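Local atomic coordinates of petrobactin-binding protein YclQ (Bacillus subtilis subsp. subtilis str. 168, PDB entry 3GFV), a protein that binds iron-free and ferric petrobactin, and the precursor 3,4-dihydroxybenzoic acid, for uptake of the siderophore by the YclNOPQ ABC transporter. Residues P34-D46 / D55-L69. Residues are numbered along the deposited sequence; the frame is centred on the assembly and turned at random.
Sequences PKKVVVFDFGSLD and DIVAGLPKQVLPKYL
F42 reaches from the first turn of its helix toward residues 61-69, and its atoms can be followed outward. F42 CB lies 3.9 Å from L69 CD1, which also borders CG. Farther out, CD2 runs past P66 CD, CE2 meets V64 O as well as P66 CD, and CE1 approaches P61 O, L60 CD1 and L65 CD2. At the far end, F42 CZ touches L65 CD2 and meets P61 O at 3.3 Å, in the plane of the ring, so the carbonyl faces the rim and not the pi cloud. CB already points toward these residues, and CG, anti to the carbonyl carbon (chi1 -71°), carries the ring in among them. L276 of helix 271-276 also touches it.

The backbones preceding these elements pair as parallel strands, 37-39 with 57-60, whose axes come within 4.5 Å at 27°. V37 N donates to I56 O (2.8 Å), V37 O accepts from A58 N, and V39 N donates to G59 O (3.0 Å). The register shifts by one between V37–V57 and V38–G59, a beta bulge. Strand 37-39, helix 42-50 and strand 57-60 form a beta-alpha-beta unit within a five-stranded parallel sheet of this periplasmic binding protein fold. Helix packs on sheet where L45 CD1 touches V57 CG2 at 3.8 Å and L45 CD2 touches L60 CD1.

P61 CD sits over one face of the F40 ring, 4.2 Å from its centroid and 21° off the normal, a CH-pi contact. Beyond F42, Y68 OH donates to D46 OD1 over 2.5 Å, and OD1 accepts through its anti lone pair; S283 OG also bonds OD1, and E282 N bonds OD2.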
ATOM      1  N   PRO A  34     -19.740  -9.980  -9.469  1.00 28.47           N
ATOM      2  CA  PRO A  34     -20.636  -9.087  -8.725  1.00 29.92           C
ATOM      3  C   PRO A  34     -20.692  -7.724  -9.409  1.00 27.76           C
ATOM      4  O   PRO A  34     -19.767  -7.355 -10.151  1.00 27.40           O
ATOM      5  CB  PRO A  34     -19.985  -9.000  -7.341  1.00 27.98           C
ATOM      6  CG  PRO A  34     -18.534  -9.245  -7.575  1.00 26.49           C
ATOM      7  CD  PRO A  34     -18.444 -10.172  -8.783  1.00 24.42           C
ATOM      8  N   LYS A  35     -21.778  -6.997  -9.168  1.00 29.26           N
ATOM      9  CA  LYS A  35     -22.063  -5.744  -9.864  1.00 27.94           C
ATOM     10  C   LYS A  35     -22.103  -4.520  -8.956  1.00 30.12           C
ATOM     11  O   LYS A  35     -22.122  -3.392  -9.440  1.00 28.82           O
ATOM     12  CB  LYS A  35     -23.432  -5.856 -10.561  1.00 28.79           C
ATOM     13  CG  LYS A  35     -23.562  -7.056 -11.468  1.00 34.68           C
ATOM     14  CD  LYS A  35     -22.532  -6.994 -12.584  1.00 41.82           C
ATOM     15  CE  LYS A  35     -22.762  -8.113 -13.596  1.00 49.31           C
ATOM     16  NZ  LYS A  35     -21.537  -8.296 -14.408  1.00 50.79           N
ATOM     17  N   LYS A  36     -22.144  -4.736  -7.646  1.00 26.84           N
ATOM     18  CA  LYS A  36     -22.229  -3.632  -6.693  1.00 25.50           C
ATOM     19  C   LYS A  36     -21.238  -3.849  -5.549  1.00 25.54           C
ATOM     20  O   LYS A  36     -21.602  -4.268  -4.438  1.00 27.06           O
ATOM     21  CB  LYS A  36     -23.651  -3.493  -6.143  1.00 26.95           C
ATOM     22  CG  LYS A  36     -24.696  -3.255  -7.228  1.00 37.68           C
ATOM     23  CD  LYS A  36     -25.916  -2.489  -6.715  1.00 49.55           C
ATOM     24  CE  LYS A  36     -26.753  -3.312  -5.755  1.00 60.85           C
ATOM     25  NZ  LYS A  36     -27.117  -4.641  -6.306  1.00 67.33           N
ATOM     26  N   VAL A  37     -19.980  -3.544  -5.820  1.00 22.31           N
ATOM     27  CA  VAL A  37     -18.926  -3.844  -4.872  1.00 22.81           C
ATOM     28  C   VAL A  37     -18.531  -2.586  -4.085  1.00 21.52           C
ATOM     29  O   VAL A  37     -18.283  -1.526  -4.665  1.00 23.86           O
ATOM     30  CB  VAL A  37     -17.701  -4.443  -5.616  1.00 23.96           C
ATOM     31  CG1 VAL A  37     -16.619  -4.869  -4.613  1.00 23.43           C
ATOM     32  CG2 VAL A  37     -18.131  -5.637  -6.459  1.00 22.45           C
ATOM     33  N   VAL A  38     -18.516  -2.704  -2.753  1.00 20.99           N
ATOM     34  CA  VAL A  38     -18.072  -1.625  -1.887  1.00 20.59           C
ATOM     35  C   VAL A  38     -16.648  -1.961  -1.463  1.00 18.15           C
ATOM     36  O   VAL A  38     -16.385  -3.064  -0.995  1.00 22.31           O
ATOM     37  CB  VAL A  38     -19.001  -1.489  -0.640  1.00 21.72           C
ATOM     38  CG1 VAL A  38     -18.395  -0.533   0.396  1.00 21.85           C
ATOM     39  CG2 VAL A  38     -20.357  -1.002  -1.069  1.00 23.16           C
ATOM     40  N   VAL A  39     -15.727  -1.016  -1.644  1.00 19.85           N
ATOM     41  CA  VAL A  39     -14.311  -1.319  -1.491  1.00 19.13           C
ATOM     42  C   VAL A  39     -13.674  -0.382  -0.469  1.00 20.93           C
ATOM     43  O   VAL A  39     -13.640   0.832  -0.675  1.00 23.22           O
ATOM     44  CB  VAL A  39     -13.591  -1.143  -2.845  1.00 22.65           C
ATOM     45  CG1 VAL A  39     -12.118  -1.466  -2.716  1.00 24.91           C
ATOM     46  CG2 VAL A  39     -14.260  -2.018  -3.918  1.00 19.91           C
ATOM     47  N   PHE A  40     -13.190  -0.960   0.630  1.00 22.02           N
ATOM     48  CA  PHE A  40     -12.505  -0.210   1.679  1.00 21.88           C
ATOM     49  C   PHE A  40     -10.995  -0.387   1.638  1.00 22.73           C
ATOM     50  O   PHE A  40     -10.294   0.093   2.516  1.00 24.14           O
ATOM     51  CB  PHE A  40     -13.033  -0.602   3.064  1.00 20.58           C
ATOM     52  CG  PHE A  40     -14.268   0.146   3.454  1.00 20.44           C
ATOM     53  CD1 PHE A  40     -15.513  -0.306   3.072  1.00 24.22           C
ATOM     54  CD2 PHE A  40     -14.171   1.328   4.188  1.00 24.42           C
ATOM     55  CE1 PHE A  40     -16.665   0.407   3.420  1.00 24.83           C
ATOM     56  CE2 PHE A  40     -15.309   2.035   4.533  1.00 26.26           C
ATOM     57  CZ  PHE A  40     -16.558   1.566   4.140  1.00 23.99           C
ATOM     58  N   ASP A  41     -10.491  -1.078   0.624  1.00 20.05           N
ATOM     59  CA  ASP A  41      -9.049  -1.234   0.492  1.00 21.79           C
ATOM     60  C   ASP A  41      -8.621  -0.597  -0.828  1.00 21.30           C
ATOM     61  O   ASP A  41      -9.024  -1.059  -1.886  1.00 22.07           O
ATOM     62  CB  ASP A  41      -8.652  -2.723   0.490  1.00 24.41           C
ATOM     63  CG  ASP A  41      -7.166  -2.906   0.276  1.00 25.09           C
ATOM     64  OD1 ASP A  41      -6.397  -2.435   1.158  1.00 24.66           O
ATOM     65  OD2 ASP A  41      -6.771  -3.467  -0.775  1.00 24.03           O
ATOM     66  N   PHE A  42      -7.794   0.445  -0.773  1.00 20.67           N
ATOM     67  CA  PHE A  42      -7.468   1.174  -2.008  1.00 19.75           C
ATOM     68  C   PHE A  42      -6.610   0.370  -2.983  1.00 20.67           C
ATOM     69  O   PHE A  42      -6.709   0.563  -4.203  1.00 21.28           O
ATOM     70  CB  PHE A  42      -6.829   2.528  -1.711  1.00 18.73           C
ATOM     71  CG  PHE A  42      -7.795   3.539  -1.131  1.00 21.70           C
ATOM     72  CD1 PHE A  42      -9.125   3.550  -1.516  1.00 23.40           C
ATOM     73  CD2 PHE A  42      -7.364   4.497  -0.221  1.00 25.50           C
ATOM     74  CE1 PHE A  42     -10.016   4.489  -0.980  1.00 26.36           C
ATOM     75  CE2 PHE A  42      -8.242   5.450   0.298  1.00 29.13           C
ATOM     76  CZ  PHE A  42      -9.573   5.440  -0.088  1.00 28.64           C
ATOM     77  N   GLY A  43      -5.782  -0.530  -2.459  1.00 18.47           N
ATOM     78  CA  GLY A  43      -5.012  -1.407  -3.341  1.00 20.00           C
ATOM     79  C   GLY A  43      -5.961  -2.228  -4.199  1.00 22.70           C
ATOM     80  O   GLY A  43      -5.798  -2.352  -5.425  1.00 22.18           O
ATOM     81  N   SER A  44      -6.966  -2.797  -3.549  1.00 20.27           N
ATOM     82  CA  SER A  44      -7.932  -3.638  -4.245  1.00 19.77           C
ATOM     83  C   SER A  44      -8.699  -2.793  -5.241  1.00 21.78           C
ATOM     84  O   SER A  44      -9.021  -3.238  -6.345  1.00 23.17           O
ATOM     85  CB  SER A  44      -8.907  -4.270  -3.250  1.00 19.20           C
ATOM     86  OG  SER A  44      -8.246  -5.172  -2.384  1.00 24.60           O
ATOM     87  N   LEU A  45      -9.031  -1.569  -4.838  1.00 20.69           N
ATOM     88  CA  LEU A  45      -9.691  -0.654  -5.761  1.00 19.49           C
ATOM     89  C   LEU A  45      -8.872  -0.418  -7.035  1.00 22.04           C
ATOM     90  O   LEU A  45      -9.418  -0.376  -8.139  1.00 21.77           O
ATOM     91  CB  LEU A  45     -10.022   0.681  -5.061  1.00 19.76           C
ATOM     92  CG  LEU A  45     -10.804   1.697  -5.906  1.00 21.67           C
ATOM     93  CD1 LEU A  45     -12.163   1.132  -6.405  1.00 20.87           C
ATOM     94  CD2 LEU A  45     -11.011   2.982  -5.080  1.00 22.66           C
ATOM     95  N   ASP A  46      -7.557  -0.269  -6.887  1.00 20.82           N
ATOM     96  CA  ASP A  46      -6.733   0.041  -8.044  1.00 20.51           C
ATOM     97  C   ASP A  46      -6.497  -1.187  -8.920  1.00 24.45           C
ATOM     98  O   ASP A  46      -6.303  -1.057 -10.133  1.00 24.29           O
ATOM     99  CB  ASP A  46      -5.455   0.863  -7.686  1.00 19.25           C
ATOM    100  CG  ASP A  46      -4.285   0.029  -7.145  1.00 24.23           C
ATOM    101  OD1 ASP A  46      -3.636   0.511  -6.182  1.00 24.49           O
ATOM    102  OD2 ASP A  46      -3.964  -1.059  -7.691  1.00 26.30           O
ATOM    103  N   ASP A  55     -16.885   0.114 -13.357  1.00 30.95           N
ATOM    104  CA  ASP A  55     -18.341   0.133 -13.420  1.00 35.13           C
ATOM    105  C   ASP A  55     -19.018  -0.653 -12.308  1.00 36.03           C
ATOM    106  O   ASP A  55     -20.192  -0.423 -12.021  1.00 35.63           O
ATOM    107  CB  ASP A  55     -18.836  -0.390 -14.773  1.00 41.33           C
ATOM    108  CG  ASP A  55     -18.601   0.593 -15.891  1.00 56.20           C
ATOM    109  OD1 ASP A  55     -18.308   1.774 -15.593  1.00 58.56           O
ATOM    110  OD2 ASP A  55     -18.708   0.185 -17.070  1.00 65.08           O
ATOM    111  N   ILE A  56     -18.301  -1.585 -11.690  1.00 24.85           N
ATOM    112  CA  ILE A  56     -18.944  -2.421 -10.679  1.00 24.62           C
ATOM    113  C   ILE A  56     -18.593  -1.991  -9.247  1.00 23.38           C
ATOM    114  O   ILE A  56     -18.957  -2.651  -8.273  1.00 27.51           O
ATOM    115  CB  ILE A  56     -18.742  -3.942 -10.946  1.00 28.40           C
ATOM    116  CG1 ILE A  56     -17.252  -4.293 -11.076  1.00 26.87           C
ATOM    117  CG2 ILE A  56     -19.487  -4.358 -12.216  1.00 31.61           C
ATOM    118  CD1 ILE A  56     -16.470  -4.147  -9.746  1.00 24.51           C
ATOM    119  N   VAL A  57     -17.886  -0.877  -9.131  1.00 23.39           N
ATOM    120  CA  VAL A  57     -17.610  -0.308  -7.810  1.00 22.63           C
ATOM    121  C   VAL A  57     -18.796   0.537  -7.372  1.00 24.92           C
ATOM    122  O   VAL A  57     -19.069   1.573  -7.975  1.00 25.68           O
ATOM    123  CB  VAL A  57     -16.375   0.595  -7.828  1.00 24.44           C
ATOM    124  CG1 VAL A  57     -16.084   1.132  -6.428  1.00 25.01           C
ATOM    125  CG2 VAL A  57     -15.173  -0.172  -8.357  1.00 27.18           C
ATOM    126  N   ALA A  58     -19.500   0.102  -6.330  1.00 23.30           N
ATOM    127  CA  ALA A  58     -20.663   0.857  -5.852  1.00 28.65           C
ATOM    128  C   ALA A  58     -20.294   2.027  -4.949  1.00 28.80           C
ATOM    129  O   ALA A  58     -21.011   3.036  -4.890  1.00 26.67           O
ATOM    130  CB  ALA A  58     -21.641  -0.065  -5.134  1.00 30.91           C
ATOM    131  N   GLY A  59     -19.188   1.889  -4.228  1.00 26.43           N
ATOM    132  CA  GLY A  59     -18.846   2.855  -3.192  1.00 24.20           C
ATOM    133  C   GLY A  59     -17.479   2.602  -2.595  1.00 22.64           C
ATOM    134  O   GLY A  59     -16.949   1.478  -2.655  1.00 22.84           O
ATOM    135  N   LEU A  60     -16.911   3.657  -2.014  1.00 22.02           N
ATOM    136  CA  LEU A  60     -15.590   3.600  -1.408  1.00 18.91           C
ATOM    137  C   LEU A  60     -15.514   4.788  -0.443  1.00 20.63           C
ATOM    138  O   LEU A  60     -16.285   5.746  -0.566  1.00 21.88           O
ATOM    139  CB  LEU A  60     -14.505   3.753  -2.478  1.00 24.19           C
ATOM    140  CG  LEU A  60     -14.611   5.008  -3.356  1.00 25.52           C
ATOM    141  CD1 LEU A  60     -13.271   5.738  -3.378  1.00 23.43           C
ATOM    142  CD2 LEU A  60     -15.051   4.613  -4.779  1.00 26.13           C
ATOM    143  N   PRO A  61     -14.588   4.731   0.523  1.00 22.06           N
ATOM    144  CA  PRO A  61     -14.466   5.865   1.451  1.00 24.46           C
ATOM    145  C   PRO A  61     -13.677   7.011   0.802  1.00 26.28           C
ATOM    146  O   PRO A  61     -12.513   6.840   0.468  1.00 29.96           O
ATOM    147  CB  PRO A  61     -13.714   5.254   2.639  1.00 21.85           C
ATOM    148  CG  PRO A  61     -12.885   4.088   1.970  1.00 20.11           C
ATOM    149  CD  PRO A  61     -13.878   3.532   0.990  1.00 21.88           C
ATOM    150  N   LYS A  62     -14.296   8.173   0.622  1.00 26.25           N
ATOM    151  CA  LYS A  62     -13.636   9.235  -0.138  1.00 27.69           C
ATOM    152  C   LYS A  62     -12.974  10.301   0.719  1.00 32.41           C
ATOM    153  O   LYS A  62     -12.505  11.304   0.188  1.00 33.40           O
ATOM    154  CB  LYS A  62     -14.623   9.907  -1.096  1.00 28.86           C
ATOM    155  CG  LYS A  62     -15.223   8.964  -2.145  1.00 26.77           C
ATOM    156  CD  LYS A  62     -16.066   9.749  -3.131  1.00 27.55           C
ATOM    157  CE  LYS A  62     -16.913   8.831  -3.984  1.00 26.04           C
ATOM    158  NZ  LYS A  62     -17.508   9.590  -5.121  1.00 32.28           N
ATOM    159  N   GLN A  63     -12.946  10.095   2.030  1.00 29.68           N
ATOM    160  CA  GLN A  63     -12.411  11.117   2.942  1.00 32.92           C
ATOM    161  C   GLN A  63     -11.091  11.699   2.440  1.00 35.80           C
ATOM    162  O   GLN A  63     -10.946  12.922   2.325  1.00 34.40           O
ATOM    163  CB  GLN A  63     -12.232  10.563   4.349  1.00 31.11           C
ATOM    164  CG  GLN A  63     -11.751  11.620   5.325  1.00 41.51           C
ATOM    165  CD  GLN A  63     -11.176  11.025   6.590  1.00 52.92           C
ATOM    166  OE1 GLN A  63     -11.587  11.387   7.696  1.00 60.21           O
ATOM    167  NE2 GLN A  63     -10.221  10.102   6.439  1.00 48.27           N
ATOM    168  N   VAL A  64     -10.127  10.821   2.160  1.00 27.72           N
ATOM    169  CA  VAL A  64      -8.891  11.203   1.498  1.00 28.26           C
ATOM    170  C   VAL A  64      -8.555  10.184   0.423  1.00 25.74           C
ATOM    171  O   VAL A  64      -8.612   8.974   0.665  1.00 28.47           O
ATOM    172  CB  VAL A  64      -7.696  11.324   2.492  1.00 32.66           C
ATOM    173  CG1 VAL A  64      -7.784  12.615   3.259  1.00 40.67           C
ATOM    174  CG2 VAL A  64      -7.674  10.147   3.453  1.00 38.48           C
ATOM    175  N   LEU A  65      -8.223  10.673  -0.770  1.00 30.85           N
ATOM    176  CA  LEU A  65      -7.881   9.792  -1.883  1.00 26.27           C
ATOM    177  C   LEU A  65      -6.522  10.118  -2.448  1.00 30.50           C
ATOM    178  O   LEU A  65      -6.222  11.287  -2.722  1.00 32.91           O
ATOM    179  CB  LEU A  65      -8.918   9.922  -3.009  1.00 34.46           C
ATOM    180  CG  LEU A  65     -10.245   9.181  -2.893  1.00 33.64           C
ATOM    181  CD1 LEU A  65     -11.199   9.652  -3.989  1.00 32.61           C
ATOM    182  CD2 LEU A  65     -10.028   7.676  -2.980  1.00 32.59           C
ATOM    183  N   PRO A  66      -5.684   9.091  -2.633  1.00 26.40           N
ATOM    184  CA  PRO A  66      -4.413   9.331  -3.321  1.00 32.26           C
ATOM    185  C   PRO A  66      -4.690   9.892  -4.714  1.00 33.85           C
ATOM    186  O   PRO A  66      -5.729   9.565  -5.309  1.00 30.96           O
ATOM    187  CB  PRO A  66      -3.807   7.930  -3.428  1.00 30.57           C
ATOM    188  CG  PRO A  66      -4.453   7.147  -2.340  1.00 30.61           C
ATOM    189  CD  PRO A  66      -5.851   7.684  -2.235  1.00 26.33           C
ATOM    190  N   LYS A  67      -3.764  10.692  -5.233  1.00 35.50           N
ATOM    191  CA  LYS A  67      -3.979  11.399  -6.484  1.00 36.58           C
ATOM    192  C   LYS A  67      -4.340  10.457  -7.626  1.00 31.17           C
ATOM    193  O   LYS A  67      -5.206  10.776  -8.432  1.00 27.00           O
ATOM    194  CB  LYS A  67      -2.759  12.235  -6.873  1.00 42.40           C
ATOM    195  CG  LYS A  67      -3.019  13.111  -8.098  1.00 52.35           C
ATOM    196  CD  LYS A  67      -1.750  13.744  -8.654  1.00 60.89           C
ATOM    197  CE  LYS A  67      -1.991  14.269 -10.069  1.00 69.07           C
ATOM    198  NZ  LYS A  67      -0.807  14.984 -10.628  1.00 73.51           N
ATOM    199  N   TYR A  68      -3.660   9.316  -7.693  1.00 26.46           N
ATOM    200  CA  TYR A  68      -3.883   8.381  -8.789  1.00 31.92           C
ATOM    201  C   TYR A  68      -5.308   7.839  -8.785  1.00 30.63           C
ATOM    202  O   TYR A  68      -5.761   7.334  -9.808  1.00 27.74           O
ATOM    203  CB  TYR A  68      -2.833   7.243  -8.818  1.00 36.43           C
ATOM    204  CG  TYR A  68      -3.055   6.077  -7.865  1.00 27.62           C
ATOM    205  CD1 TYR A  68      -3.421   4.826  -8.337  1.00 29.24           C
ATOM    206  CD2 TYR A  68      -2.871   6.227  -6.495  1.00 24.38           C
ATOM    207  CE1 TYR A  68      -3.607   3.751  -7.472  1.00 22.98           C
ATOM    208  CE2 TYR A  68      -3.059   5.166  -5.624  1.00 30.44           C
ATOM    209  CZ  TYR A  68      -3.427   3.929  -6.119  1.00 23.04           C
ATOM    210  OH  TYR A  68      -3.623   2.884  -5.253  1.00 24.60           O
ATOM    211  N   LEU A  69      -6.011   7.970  -7.658  1.00 28.45           N
ATOM    212  CA  LEU A  69      -7.401   7.490  -7.552  1.00 27.09           C
ATOM    213  C   LEU A  69      -8.445   8.603  -7.588  1.00 26.67           C
ATOM    214  O   LEU A  69      -9.616   8.372  -7.278  1.00 25.59           O
ATOM    215  CB  LEU A  69      -7.579   6.659  -6.273  1.00 27.05           C
ATOM    216  CG  LEU A  69      -6.806   5.335  -6.278  1.00 26.05           C
ATOM    217  CD1 LEU A  69      -6.753   4.670  -4.915  1.00 25.58           C
ATOM    218  CD2 LEU A  69      -7.449   4.405  -7.325  1.00 25.75           C
TER
HETATM  219  O   HOH W   1     -21.896  -0.586  -9.047  1.00 41.51           O
HETATM  220  O   HOH W   2     -23.001  -2.281 -12.131  1.00 52.96           O